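Local coordinates for guanine nucleotide exchange factor p115rhogef (Homo sapiens, PDB 1IAP), which probably activates Rho GTPases by promoting nucleotide exchange and, through its N-terminal RGS-like domain, probably engages heterotrimeric G protein alpha subunits, at residues L22-L27 with L113-S118; E162-I167 with E172-V177; D57-F62 with F79-T84; Q10-P15 with H39-G44. All blocks are in the same frame, centred on the assembly; numbering follows the deposited sequence.

Contact 1. Residues L22-L27 with L113-S118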
loop_
_atom_site.group_PDB
_atom_site.type_symbol
_atom_site.label_atom_id
_atom_site.label_comp_id
_atom_site.label_asym_id
_atom_site.label_seq_id
_atom_site.Cartn_x
_atom_site.Cartn_y
_atom_site.Cartn_z
ATOM N N LEU A 22 -1.981 -7.651 0.356
ATOM C CA LEU A 22 -2.313 -6.935 -0.865
ATOM C C LEU A 22 -3.102 -7.810 -1.824
ATOM O O LEU A 22 -4.097 -7.362 -2.388
ATOM C CB LEU A 22 -1.041 -6.424 -1.559
ATOM C CG LEU A 22 -0.625 -4.945 -1.510
ATOM C CD1 LEU A 22 -1.635 -4.070 -0.794
ATOM C CD2 LEU A 22 0.739 -4.817 -0.880
ATOM N N GLN A 23 -2.653 -9.049 -2.026
ATOM C CA GLN A 23 -3.362 -9.950 -2.930
ATOM C C GLN A 23 -4.779 -10.194 -2.438
ATOM O O GLN A 23 -5.718 -10.225 -3.231
ATOM C CB GLN A 23 -2.630 -11.282 -3.096
ATOM C CG GLN A 23 -3.393 -12.249 -4.005
ATOM C CD GLN A 23 -2.603 -13.479 -4.371
ATOM O OE1 GLN A 23 -3.153 -14.579 -4.478
ATOM N NE2 GLN A 23 -1.310 -13.301 -4.593
ATOM N N HIS A 24 -4.928 -10.353 -1.127
ATOM C CA HIS A 24 -6.236 -10.575 -0.521
ATOM C C HIS A 24 -7.137 -9.372 -0.814
ATOM O O HIS A 24 -8.187 -9.513 -1.435
ATOM C CB HIS A 24 -6.082 -10.765 0.993
ATOM C CG HIS A 24 -7.375 -11.005 1.713
ATOM N ND1 HIS A 24 -8.090 -12.175 1.590
ATOM C CD2 HIS A 24 -8.069 -10.230 2.580
ATOM C CE1 HIS A 24 -9.169 -12.113 2.350
ATOM N NE2 HIS A 24 -9.179 -10.944 2.963
ATOM N N VAL A 25 -6.694 -8.189 -0.393
ATOM C CA VAL A 25 -7.437 -6.946 -0.594
ATOM C C VAL A 25 -7.754 -6.660 -2.069
ATOM O O VAL A 25 -8.899 -6.361 -2.415
ATOM C CB VAL A 25 -6.687 -5.745 0.047
ATOM C CG1 VAL A 25 -7.360 -4.431 -0.316
ATOM C CG2 VAL A 25 -6.640 -5.915 1.556
ATOM N N ALA A 26 -6.755 -6.795 -2.940
ATOM C CA ALA A 26 -6.948 -6.548 -4.368
ATOM C C ALA A 26 -8.039 -7.431 -4.984
ATOM O O ALA A 26 -8.676 -7.046 -5.963
ATOM C CB ALA A 26 -5.637 -6.741 -5.120
ATOM N N LEU A 27 -8.251 -8.612 -4.413
ATOM C CA LEU A 27 -9.266 -9.529 -4.916
ATOM C C LEU A 27 -10.577 -9.526 -4.133
ATOM O O LEU A 27 -11.592 -9.995 -4.638
ATOM C CB LEU A 27 -8.716 -10.959 -4.966
ATOM C CG LEU A 27 -8.040 -11.468 -6.242
ATOM C CD1 LEU A 27 -6.854 -10.605 -6.640
ATOM C CD2 LEU A 27 -7.597 -12.903 -6.010
ATOM N N LEU A 113 -7.902 -5.384 7.405
ATOM C CA LEU A 113 -6.888 -6.122 8.166
ATOM C C LEU A 113 -7.596 -7.146 9.049
ATOM O O LEU A 113 -7.153 -8.288 9.179
ATOM C CB LEU A 113 -6.062 -5.181 9.036
ATOM C CG LEU A 113 -4.890 -4.470 8.361
ATOM C CD1 LEU A 113 -4.320 -3.410 9.291
ATOM C CD2 LEU A 113 -3.828 -5.493 7.992
ATOM N N GLU A 114 -8.714 -6.724 9.635
ATOM C CA GLU A 114 -9.523 -7.592 10.486
ATOM C C GLU A 114 -9.978 -8.799 9.674
ATOM O O GLU A 114 -9.813 -9.939 10.105
ATOM C CB GLU A 114 -10.741 -6.822 11.005
ATOM C CG GLU A 114 -11.721 -7.635 11.842
ATOM C CD GLU A 114 -12.936 -6.822 12.283
ATOM O OE1 GLU A 114 -12.974 -5.594 12.035
ATOM O OE2 GLU A 114 -13.862 -7.415 12.881
ATOM N N ASP A 115 -10.519 -8.538 8.483
ATOM C CA ASP A 115 -10.995 -9.601 7.607
ATOM C C ASP A 115 -9.865 -10.550 7.229
ATOM O O ASP A 115 -10.053 -11.762 7.200
ATOM C CB ASP A 115 -11.637 -9.031 6.341
ATOM C CG ASP A 115 -12.254 -10.111 5.467
ATOM O OD1 ASP A 115 -11.674 -10.434 4.405
ATOM O OD2 ASP A 115 -13.308 -10.660 5.857
ATOM N N PHE A 116 -8.692 -9.998 6.937
ATOM C CA PHE A 116 -7.547 -10.822 6.586
ATOM C C PHE A 116 -7.189 -11.759 7.745
ATOM O O PHE A 116 -6.988 -12.956 7.543
ATOM C CB PHE A 116 -6.325 -9.961 6.227
ATOM C CG PHE A 116 -5.131 -10.773 5.787
ATOM C CD1 PHE A 116 -4.926 -11.057 4.440
ATOM C CD2 PHE A 116 -4.255 -11.314 6.729
ATOM C CE1 PHE A 116 -3.859 -11.878 4.024
ATOM C CE2 PHE A 116 -3.188 -12.133 6.331
ATOM C CZ PHE A 116 -2.993 -12.417 4.973
ATOM N N ARG A 117 -7.117 -11.214 8.956
ATOM C CA ARG A 117 -6.775 -12.025 10.127
ATOM C C ARG A 117 -7.754 -13.173 10.366
ATOM O O ARG A 117 -7.341 -14.290 10.687
ATOM C CB ARG A 117 -6.671 -11.156 11.379
ATOM C CG ARG A 117 -5.535 -10.162 11.339
ATOM C CD ARG A 117 -5.267 -9.572 12.716
ATOM N NE ARG A 117 -6.424 -8.866 13.259
ATOM C CZ ARG A 117 -6.643 -7.561 13.127
ATOM N NH1 ARG A 117 -5.783 -6.796 12.461
ATOM N NH2 ARG A 117 -7.724 -7.016 13.664
ATOM N N SER A 118 -9.048 -12.901 10.196
ATOM C CA SER A 118 -10.072 -13.926 10.391
ATOM C C SER A 118 -9.981 -15.010 9.322
ATOM O O SER A 118 -9.986 -16.199 9.636
ATOM C CB SER A 118 -11.469 -13.305 10.381
ATOM O OG SER A 118 -11.658 -12.484 11.516
#
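His-24 and Asp-115 form a histidine-carboxylate hydrogen bond between helix 15-28 and helix 106-121, a helix-to-helix link within the all-helical RGS-like domain. NE2 of His-24 gives its hydrogen to OD1 of Asp-115 over 2.9 Å in a fairly straight bond. The oxygen lies almost in the imidazole plane, at the ring edge, but is itself approached on its anti side and somewhat out of the carboxylate plane. The two side chains cross at about a right angle, while ring and carboxylate planes differ by only 23°. With its CG anti to the backbone N (chi1 -180°), the imidazole is carried toward helix 106-121.

Phe-116 sets the other constraint. Its ring turns an edge to the face of His-24 in a T-shaped pair, centroids 5.3 Å apart and planes at 86°. One histidine is therefore held at its edge by a polar bond and against its face by an aromatic edge, which should restrict its rotation. Lys-119 forms a salt bridge to the same OD1, giving it two partners, imidazole N-H and lysine ammonium, and Phe-5 meets the ring of Phe-116. The two aromatic residues come closest where CB of His-24 lies at the Phe-116 ring edge, 3.6 Å from CD1.

Contact 2. Residues E162-I167 with E172-V177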
loop_
_atom_site.group_PDB
_atom_site.type_symbol
_atom_site.label_atom_id
_atom_site.label_comp_id
_atom_site.label_asym_id
_atom_site.label_seq_id
_atom_site.Cartn_x
_atom_site.Cartn_y
_atom_site.Cartn_z
ATOM N N GLU A 162 1.281 -11.629 -12.901
ATOM C CA GLU A 162 0.860 -12.646 -13.855
ATOM C C GLU A 162 -0.656 -12.794 -13.801
ATOM O O GLU A 162 -1.306 -12.900 -14.840
ATOM C CB GLU A 162 1.541 -13.985 -13.556
ATOM C CG GLU A 162 3.045 -13.957 -13.786
ATOM C CD GLU A 162 3.730 -15.292 -13.536
ATOM O OE1 GLU A 162 3.225 -16.106 -12.727
ATOM O OE2 GLU A 162 4.793 -15.518 -14.152
ATOM N N MET A 163 -1.212 -12.773 -12.591
ATOM C CA MET A 163 -2.657 -12.899 -12.398
ATOM C C MET A 163 -3.344 -11.533 -12.347
ATOM O O MET A 163 -4.429 -11.390 -11.770
ATOM C CB MET A 163 -2.955 -13.669 -11.110
ATOM C CG MET A 163 -2.401 -15.085 -11.084
ATOM S SD MET A 163 -3.045 -16.121 -12.420
ATOM C CE MET A 163 -1.659 -16.106 -13.583
ATOM N N GLN A 164 -2.711 -10.538 -12.962
ATOM C CA GLN A 164 -3.225 -9.168 -12.986
ATOM C C GLN A 164 -4.709 -9.053 -13.330
ATOM O O GLN A 164 -5.439 -8.296 -12.694
ATOM C CB GLN A 164 -2.415 -8.320 -13.967
ATOM C CG GLN A 164 -2.833 -6.866 -14.010
ATOM C CD GLN A 164 -2.138 -6.079 -15.097
ATOM O OE1 GLN A 164 -0.975 -6.328 -15.415
ATOM N NE2 GLN A 164 -2.845 -5.115 -15.671
ATOM N N HIS A 165 -5.146 -9.806 -14.337
ATOM C CA HIS A 165 -6.538 -9.767 -14.785
ATOM C C HIS A 165 -7.568 -10.128 -13.722
ATOM O O HIS A 165 -8.719 -9.695 -13.803
ATOM C CB HIS A 165 -6.735 -10.647 -16.027
ATOM C CG HIS A 165 -6.264 -12.056 -15.852
ATOM N ND1 HIS A 165 -4.932 -12.403 -15.873
ATOM C CD2 HIS A 165 -6.950 -13.207 -15.656
ATOM C CE1 HIS A 165 -4.816 -13.707 -15.697
ATOM N NE2 HIS A 165 -6.026 -14.218 -15.562
ATOM N N THR A 166 -7.153 -10.901 -12.723
ATOM C CA THR A 166 -8.054 -11.313 -11.653
ATOM C C THR A 166 -8.306 -10.192 -10.647
ATOM O O THR A 166 -9.227 -10.279 -9.833
ATOM C CB THR A 166 -7.514 -12.548 -10.897
ATOM O OG1 THR A 166 -6.343 -12.186 -10.149
ATOM C CG2 THR A 166 -7.173 -13.665 -11.877
ATOM N N ILE A 167 -7.477 -9.151 -10.692
ATOM C CA ILE A 167 -7.622 -8.015 -9.784
ATOM C C ILE A 167 -8.897 -7.267 -10.141
ATOM O O ILE A 167 -9.655 -6.847 -9.265
ATOM C CB ILE A 167 -6.427 -7.040 -9.901
ATOM C CG1 ILE A 167 -5.130 -7.755 -9.507
ATOM C CG2 ILE A 167 -6.664 -5.798 -9.033
ATOM C CD1 ILE A 167 -3.867 -6.918 -9.696
ATOM N N GLU A 172 -7.357 -0.759 -16.815
ATOM C CA GLU A 172 -6.810 0.468 -16.251
ATOM C C GLU A 172 -6.692 0.314 -14.737
ATOM O O GLU A 172 -5.690 0.698 -14.142
ATOM C CB GLU A 172 -7.722 1.649 -16.603
ATOM C CG GLU A 172 -7.328 2.983 -15.996
ATOM C CD GLU A 172 -8.271 4.115 -16.392
ATOM O OE1 GLU A 172 -7.920 4.890 -17.307
ATOM O OE2 GLU A 172 -9.360 4.237 -15.786
ATOM N N LYS A 173 -7.702 -0.299 -14.127
ATOM C CA LYS A 173 -7.710 -0.512 -12.688
ATOM C C LYS A 173 -6.646 -1.515 -12.236
ATOM O O LYS A 173 -5.870 -1.235 -11.333
ATOM C CB LYS A 173 -9.099 -0.967 -12.230
ATOM C CG LYS A 173 -9.224 -1.216 -10.732
ATOM C CD LYS A 173 -10.677 -1.427 -10.337
ATOM C CE LYS A 173 -10.823 -1.813 -8.869
ATOM N NZ LYS A 173 -10.232 -3.152 -8.578
ATOM N N SER A 174 -6.593 -2.674 -12.879
ATOM C CA SER A 174 -5.616 -3.682 -12.494
ATOM C C SER A 174 -4.187 -3.179 -12.719
ATOM O O SER A 174 -3.293 -3.462 -11.920
ATOM C CB SER A 174 -5.865 -4.992 -13.243
ATOM O OG SER A 174 -5.664 -4.833 -14.629
ATOM N N ALA A 175 -3.988 -2.396 -13.775
ATOM C CA ALA A 175 -2.665 -1.847 -14.072
ATOM C C ALA A 175 -2.263 -0.841 -12.996
ATOM O O ALA A 175 -1.115 -0.826 -12.548
ATOM C CB ALA A 175 -2.661 -1.187 -15.438
ATOM N N ALA A 176 -3.225 -0.031 -12.556
ATOM C CA ALA A 176 -2.986 0.970 -11.517
ATOM C C ALA A 176 -2.595 0.303 -10.200
ATOM O O ALA A 176 -1.730 0.795 -9.476
ATOM C CB ALA A 176 -4.231 1.830 -11.320
ATOM N N VAL A 177 -3.234 -0.822 -9.901
ATOM C CA VAL A 177 -2.951 -1.576 -8.679
ATOM C C VAL A 177 -1.551 -2.184 -8.740
ATOM O O VAL A 177 -0.782 -2.075 -7.792
ATOM C CB VAL A 177 -3.996 -2.692 -8.461
ATOM C CG1 VAL A 177 -3.563 -3.637 -7.351
ATOM C CG2 VAL A 177 -5.342 -2.073 -8.125
#
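Ile-167 and Ser-174 bring the backbones nearest, their CA atoms 5.5 Å apart, where the chain leaving helix 142-162 turns back against the early part of helix 171-187 of the all-helical RGS-like domain. Met-163 is the first residue to depart from helical angles, and its carbonyl O receives both the backbone N and OG1 of Thr-166, the latter at 2.6 Å.

From within this turn the side chain of Gln-164 runs out extended, CG anti to the backbone N (chi1 -177°), and its NE2 donates to OG of Ser-174 at 3.0 Å. The bond is nearly straight, 172°, with the acceptor in the amide plane. CG of Gln-164 also rests 3.6 Å from CB of Ser-174, adding packing to the polar link. With an alanine here the amide is gone, which would probably leave Ser-174 OG without this donor and open a gap where CG met its CB. Alongside, Ile-167 and Val-177 meet tip to tip, CD1 of the former 4.0 Å from CG1 of the latter.

OG of Ser-174 accepts the amide N-H and gives its own hydrogen, weakly, to the carbonyl O of Glu-171, so both roles of the hydroxyl are used.

Contact 3. Residues D57-F62 with F79-T84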
loop_
_atom_site.group_PDB
_atom_site.type_symbol
_atom_site.label_atom_id
_atom_site.label_comp_id
_atom_site.label_asym_id
_atom_site.label_seq_id
_atom_site.Cartn_x
_atom_site.Cartn_y
_atom_site.Cartn_z
ATOM N N ASP A 57 1.923 12.949 -7.583
ATOM C CA ASP A 57 1.579 11.618 -8.093
ATOM C C ASP A 57 0.509 11.014 -7.184
ATOM O O ASP A 57 -0.458 10.413 -7.655
ATOM C CB ASP A 57 2.808 10.701 -8.097
ATOM C CG ASP A 57 3.866 11.121 -9.105
ATOM O OD1 ASP A 57 3.558 11.890 -10.043
ATOM O OD2 ASP A 57 5.017 10.659 -8.960
ATOM N N PHE A 58 0.714 11.179 -5.881
ATOM C CA PHE A 58 -0.205 10.689 -4.859
ATOM C C PHE A 58 -1.564 11.339 -5.096
ATOM O O PHE A 58 -2.597 10.680 -4.997
ATOM C CB PHE A 58 0.346 11.044 -3.472
ATOM C CG PHE A 58 -0.568 10.694 -2.329
ATOM C CD1 PHE A 58 -0.455 9.466 -1.683
ATOM C CD2 PHE A 58 -1.493 11.622 -1.848
ATOM C CE1 PHE A 58 -1.244 9.163 -0.574
ATOM C CE2 PHE A 58 -2.289 11.328 -0.737
ATOM C CZ PHE A 58 -2.161 10.093 -0.098
ATOM N N TYR A 59 -1.550 12.632 -5.422
ATOM C CA TYR A 59 -2.781 13.360 -5.702
ATOM C C TYR A 59 -3.483 12.772 -6.920
ATOM O O TYR A 59 -4.663 12.427 -6.860
ATOM C CB TYR A 59 -2.489 14.853 -5.935
ATOM C CG TYR A 59 -3.662 15.626 -6.482
ATOM C CD1 TYR A 59 -4.676 16.089 -5.643
ATOM C CD2 TYR A 59 -3.781 15.868 -7.853
ATOM C CE1 TYR A 59 -5.785 16.768 -6.160
ATOM C CE2 TYR A 59 -4.877 16.539 -8.375
ATOM C CZ TYR A 59 -5.874 16.986 -7.527
ATOM O OH TYR A 59 -6.958 17.647 -8.053
ATOM N N HIS A 60 -2.742 12.625 -8.017
ATOM C CA HIS A 60 -3.313 12.099 -9.249
ATOM C C HIS A 60 -3.804 10.655 -9.155
ATOM O O HIS A 60 -4.747 10.274 -9.842
ATOM C CB HIS A 60 -2.320 12.258 -10.403
ATOM C CG HIS A 60 -2.102 13.683 -10.812
ATOM N ND1 HIS A 60 -3.099 14.457 -11.367
ATOM C CD2 HIS A 60 -1.014 14.482 -10.717
ATOM C CE1 HIS A 60 -2.635 15.674 -11.593
ATOM N NE2 HIS A 60 -1.371 15.715 -11.206
ATOM N N SER A 61 -3.183 9.873 -8.280
ATOM C CA SER A 61 -3.546 8.471 -8.099
ATOM C C SER A 61 -4.696 8.200 -7.132
ATOM O O SER A 61 -5.516 7.310 -7.380
ATOM C CB SER A 61 -2.327 7.663 -7.635
ATOM O OG SER A 61 -1.350 7.557 -8.654
ATOM N N PHE A 62 -4.775 8.974 -6.048
ATOM C CA PHE A 62 -5.794 8.724 -5.032
ATOM C C PHE A 62 -6.790 9.817 -4.690
ATOM O O PHE A 62 -7.845 9.522 -4.116
ATOM C CB PHE A 62 -5.113 8.302 -3.720
ATOM C CG PHE A 62 -4.103 7.207 -3.882
ATOM C CD1 PHE A 62 -2.743 7.488 -3.826
ATOM C CD2 PHE A 62 -4.510 5.893 -4.093
ATOM C CE1 PHE A 62 -1.796 6.476 -3.982
ATOM C CE2 PHE A 62 -3.574 4.877 -4.252
ATOM C CZ PHE A 62 -2.215 5.168 -4.196
ATOM N N PHE A 79 -11.813 20.493 -0.912
ATOM C CA PHE A 79 -12.151 21.909 -1.067
ATOM C C PHE A 79 -10.873 22.745 -1.174
ATOM O O PHE A 79 -10.740 23.583 -2.070
ATOM C CB PHE A 79 -13.004 22.353 0.135
ATOM C CG PHE A 79 -13.286 23.832 0.188
ATOM C CD1 PHE A 79 -14.454 24.354 -0.362
ATOM C CD2 PHE A 79 -12.391 24.704 0.812
ATOM C CE1 PHE A 79 -14.729 25.723 -0.292
ATOM C CE2 PHE A 79 -12.657 26.074 0.885
ATOM C CZ PHE A 79 -13.826 26.583 0.331
ATOM N N GLU A 80 -9.929 22.490 -0.271
ATOM C CA GLU A 80 -8.659 23.213 -0.250
ATOM C C GLU A 80 -7.776 22.889 -1.450
ATOM O O GLU A 80 -7.114 23.776 -1.988
ATOM C CB GLU A 80 -7.903 22.928 1.047
ATOM C CG GLU A 80 -8.584 23.474 2.291
ATOM C CD GLU A 80 -7.804 23.183 3.558
ATOM O OE1 GLU A 80 -6.881 23.961 3.885
ATOM O OE2 GLU A 80 -8.113 22.173 4.228
ATOM N N LEU A 81 -7.764 21.624 -1.865
ATOM C CA LEU A 81 -6.968 21.209 -3.015
ATOM C C LEU A 81 -7.422 21.923 -4.282
ATOM O O LEU A 81 -6.597 22.398 -5.068
ATOM C CB LEU A 81 -7.046 19.694 -3.217
ATOM C CG LEU A 81 -6.174 18.872 -2.266
ATOM C CD1 LEU A 81 -6.453 17.391 -2.441
ATOM C CD2 LEU A 81 -4.703 19.184 -2.531
ATOM N N ASP A 82 -8.736 22.023 -4.460
ATOM C CA ASP A 82 -9.299 22.683 -5.632
ATOM C C ASP A 82 -9.065 24.193 -5.628
ATOM O O ASP A 82 -9.378 24.879 -6.603
ATOM C CB ASP A 82 -10.799 22.386 -5.740
ATOM C CG ASP A 82 -11.091 20.910 -5.967
ATOM O OD1 ASP A 82 -10.158 20.149 -6.302
ATOM O OD2 ASP A 82 -12.265 20.510 -5.813
ATOM N N ARG A 83 -8.503 24.703 -4.537
ATOM C CA ARG A 83 -8.236 26.133 -4.407
ATOM C C ARG A 83 -6.767 26.448 -4.146
ATOM O O ARG A 83 -6.400 27.608 -3.954
ATOM C CB ARG A 83 -9.112 26.719 -3.299
ATOM C CG ARG A 83 -10.570 26.788 -3.690
ATOM C CD ARG A 83 -11.498 26.780 -2.494
ATOM N NE ARG A 83 -12.893 26.778 -2.925
ATOM C CZ ARG A 83 -13.494 25.756 -3.527
ATOM N NH1 ARG A 83 -12.833 24.628 -3.762
ATOM N NH2 ARG A 83 -14.742 25.886 -3.953
ATOM N N THR A 84 -5.928 25.418 -4.149
ATOM C CA THR A 84 -4.505 25.606 -3.904
ATOM C C THR A 84 -3.668 25.174 -5.102
ATOM O O THR A 84 -3.800 24.057 -5.607
ATOM C CB THR A 84 -4.034 24.846 -2.642
ATOM O OG1 THR A 84 -4.860 25.206 -1.527
ATOM C CG2 THR A 84 -2.594 25.210 -2.310
#
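Tyr-59 swings its ring away from helix 48-63 with CG anti to the backbone N (chi1 169°), while Leu-81 has its CG anti to the carbonyl carbon (chi1 -78°) and an extended chi2 of 173°, two torsions that together bring CD1 to the edge of the tyrosine ring. The two side chains slide past one another in opposite directions. CD1 of Leu-81 comes in near the ring plane, 3.8 Å from CE1 of Tyr-59, and the contact is an apolar one without a hydrogen bond.

A type I beta turn runs from Leu-81 to Thr-84. Glu-80 O accepts from Arg-83 N and from OG1 of Thr-84, which lies 2.7 Å away, the two donors arriving from opposite faces of the carbonyl plane. Arg-83 folds back, its NH1 bonded to Phe-79 O and its guanidinium lying over one face of the Phe-79 ring, offset toward the rim.

This surface contact of the all-helical RGS-like domain joins helix 75-81 to helix 48-63, with Leu-81 also touching Leu-63 of the latter and Phe-97 of helix 91-103.

Contact 4. Residues Q10-P15 with H39-G44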
loop_
_atom_site.group_PDB
_atom_site.type_symbol
_atom_site.label_atom_id
_atom_site.label_comp_id
_atom_site.label_asym_id
_atom_site.label_seq_id
_atom_site.Cartn_x
_atom_site.Cartn_y
_atom_site.Cartn_z
ATOM N N GLN A 10 2.616 -2.329 11.547
ATOM C CA GLN A 10 3.392 -3.562 11.639
ATOM C C GLN A 10 3.602 -4.264 10.297
ATOM O O GLN A 10 4.693 -4.763 10.025
ATOM C CB GLN A 10 2.742 -4.523 12.632
ATOM C CG GLN A 10 2.708 -3.990 14.054
ATOM C CD GLN A 10 1.966 -4.901 15.004
ATOM O OE1 GLN A 10 2.490 -5.927 15.439
ATOM N NE2 GLN A 10 0.736 -4.528 15.336
ATOM N N VAL A 11 2.576 -4.282 9.451
ATOM C CA VAL A 11 2.679 -4.949 8.148
ATOM C C VAL A 11 3.395 -4.143 7.056
ATOM O O VAL A 11 4.032 -4.719 6.173
ATOM C CB VAL A 11 1.282 -5.399 7.629
ATOM C CG1 VAL A 11 0.475 -4.211 7.108
ATOM C CG2 VAL A 11 1.436 -6.473 6.560
ATOM N N LYS A 12 3.340 -2.815 7.149
ATOM C CA LYS A 12 3.957 -1.948 6.146
ATOM C C LYS A 12 5.460 -2.169 5.960
ATOM O O LYS A 12 6.011 -1.806 4.925
ATOM C CB LYS A 12 3.695 -0.473 6.483
ATOM C CG LYS A 12 4.496 0.034 7.671
ATOM C CD LYS A 12 4.283 1.518 7.928
ATOM C CE LYS A 12 5.272 2.014 8.974
ATOM N NZ LYS A 12 5.060 3.440 9.334
ATOM N N ARG A 13 6.106 -2.771 6.958
ATOM C CA ARG A 13 7.544 -3.031 6.930
ATOM C C ARG A 13 7.918 -4.468 6.570
ATOM O O ARG A 13 9.096 -4.777 6.396
ATOM C CB ARG A 13 8.152 -2.693 8.293
ATOM C CG ARG A 13 7.741 -1.335 8.828
ATOM C CD ARG A 13 8.273 -1.090 10.227
ATOM N NE ARG A 13 7.797 0.182 10.767
ATOM C CZ ARG A 13 7.871 0.529 12.049
ATOM N NH1 ARG A 13 8.407 -0.301 12.934
ATOM N NH2 ARG A 13 7.392 1.700 12.449
ATOM N N ARG A 14 6.922 -5.346 6.471
ATOM C CA ARG A 14 7.154 -6.759 6.155
ATOM C C ARG A 14 6.649 -7.031 4.739
ATOM O O ARG A 14 5.476 -7.345 4.533
ATOM C CB ARG A 14 6.419 -7.627 7.174
ATOM C CG ARG A 14 6.552 -7.117 8.622
ATOM C CD ARG A 14 7.663 -7.797 9.420
ATOM N NE ARG A 14 8.998 -7.653 8.839
ATOM C CZ ARG A 14 9.802 -6.612 9.037
ATOM N NH1 ARG A 14 9.416 -5.599 9.802
ATOM N NH2 ARG A 14 11.011 -6.599 8.493
ATOM N N PRO A 15 7.555 -6.971 3.750
ATOM C CA PRO A 15 7.252 -7.182 2.330
ATOM C C PRO A 15 6.473 -8.430 1.932
ATOM O O PRO A 15 5.538 -8.334 1.139
ATOM C CB PRO A 15 8.632 -7.097 1.666
ATOM C CG PRO A 15 9.560 -7.566 2.739
ATOM C CD PRO A 15 9.015 -6.915 3.974
ATOM N N HIS A 39 1.518 4.551 0.217
ATOM C CA HIS A 39 2.211 5.601 -0.525
ATOM C C HIS A 39 2.419 6.855 0.318
ATOM O O HIS A 39 3.397 7.582 0.133
ATOM C CB HIS A 39 1.462 5.942 -1.810
ATOM C CG HIS A 39 1.625 4.919 -2.891
ATOM N ND1 HIS A 39 1.513 5.228 -4.227
ATOM C CD2 HIS A 39 1.895 3.592 -2.831
ATOM C CE1 HIS A 39 1.703 4.135 -4.948
ATOM N NE2 HIS A 39 1.937 3.130 -4.122
ATOM N N ALA A 40 1.502 7.090 1.251
ATOM C CA ALA A 40 1.578 8.247 2.140
ATOM C C ALA A 40 2.746 8.076 3.101
ATOM O O ALA A 40 3.432 9.040 3.439
ATOM C CB ALA A 40 0.282 8.396 2.914
ATOM N N ASP A 41 2.970 6.837 3.530
ATOM C CA ASP A 41 4.061 6.527 4.439
ATOM C C ASP A 41 5.383 6.691 3.696
ATOM O O ASP A 41 6.360 7.206 4.238
ATOM C CB ASP A 41 3.925 5.092 4.948
ATOM C CG ASP A 41 4.905 4.777 6.056
ATOM O OD1 ASP A 41 6.015 4.296 5.753
ATOM O OD2 ASP A 41 4.564 5.026 7.231
ATOM N N MET A 42 5.391 6.234 2.450
ATOM C CA MET A 42 6.549 6.306 1.570
ATOM C C MET A 42 6.937 7.768 1.341
ATOM O O MET A 42 8.122 8.102 1.274
ATOM C CB MET A 42 6.205 5.612 0.247
ATOM C CG MET A 42 7.238 5.718 -0.854
ATOM S SD MET A 42 6.808 4.592 -2.205
ATOM C CE MET A 42 5.406 5.430 -2.891
ATOM N N LEU A 43 5.925 8.630 1.253
ATOM C CA LEU A 43 6.119 10.065 1.052
ATOM C C LEU A 43 6.820 10.695 2.250
ATOM O O LEU A 43 7.646 11.598 2.095
ATOM C CB LEU A 43 4.770 10.758 0.842
ATOM C CG LEU A 43 4.364 11.135 -0.582
ATOM C CD1 LEU A 43 4.465 9.937 -1.511
ATOM C CD2 LEU A 43 2.949 11.686 -0.564
ATOM N N GLY A 44 6.489 10.195 3.439
ATOM C CA GLY A 44 7.072 10.705 4.667
ATOM C C GLY A 44 8.553 10.431 4.861
ATOM O O GLY A 44 9.165 10.996 5.766
#
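The carboxylate of Asp-41 takes NZ of Lys-12 on the syn side of OD2, with the ammonium 33° out of the carboxylate plane. This salt bridge is 2.7 Å long, and NZ stays 3.8 Å from OD1, so the grip is on one oxygen. Within the helix that carries Asp-41, CE of Met-42 lies over one face of the His-39 ring, 3.8 Å above its plane and offset toward the rim.

The lysine and aspartate side chains cross at about a right angle. Lys-12 starts with CG between the backbone N and the carbonyl carbon (chi1 73°), and the extended chain beyond CG carries CD past the carboxylate, 3.6 Å from OD2 of Asp-41. Glu-9 forms a second, long and weak ion pair with NZ. A methionine in place of Lys-12 would keep an aliphatic chain but no ammonium, and Asp-41 would probably be left without this cationic mate.

The backbone O of Lys-12 also takes a hydrogen bond from OH of Tyr-184, on helix 171-187. The arrangement is a lysine-aspartate salt bridge that ties the type I turn from Val-11 to Arg-14, between helix 8-11 and helix 15-28, to helix 32-43 of the all-helical RGS-like domain.

How the contacts relate
All four contacts lie in one RGS-like domain. Contacts 1 and 2 touch, their centres about 16 Å apart: Leu-27 CD1 lies 3.9 Å from Thr-166 OG1, so the end of helix 15-28 packs on the turn before helix 171-187. Contacts 3 and 4 also meet, through Phe-58 and Phe-62 against His-39, Ala-40 and Leu-43, with Phe-62 CE1 3.5 Å from His-39 ND1. Contacts 1 and 4 alternate along the chain, with nearest atoms about 5 Å apart. Contact 3 is nested in the chain loop closed by contact 1, yet their centres are about 28 Å apart, on opposite sides of the chain's centre.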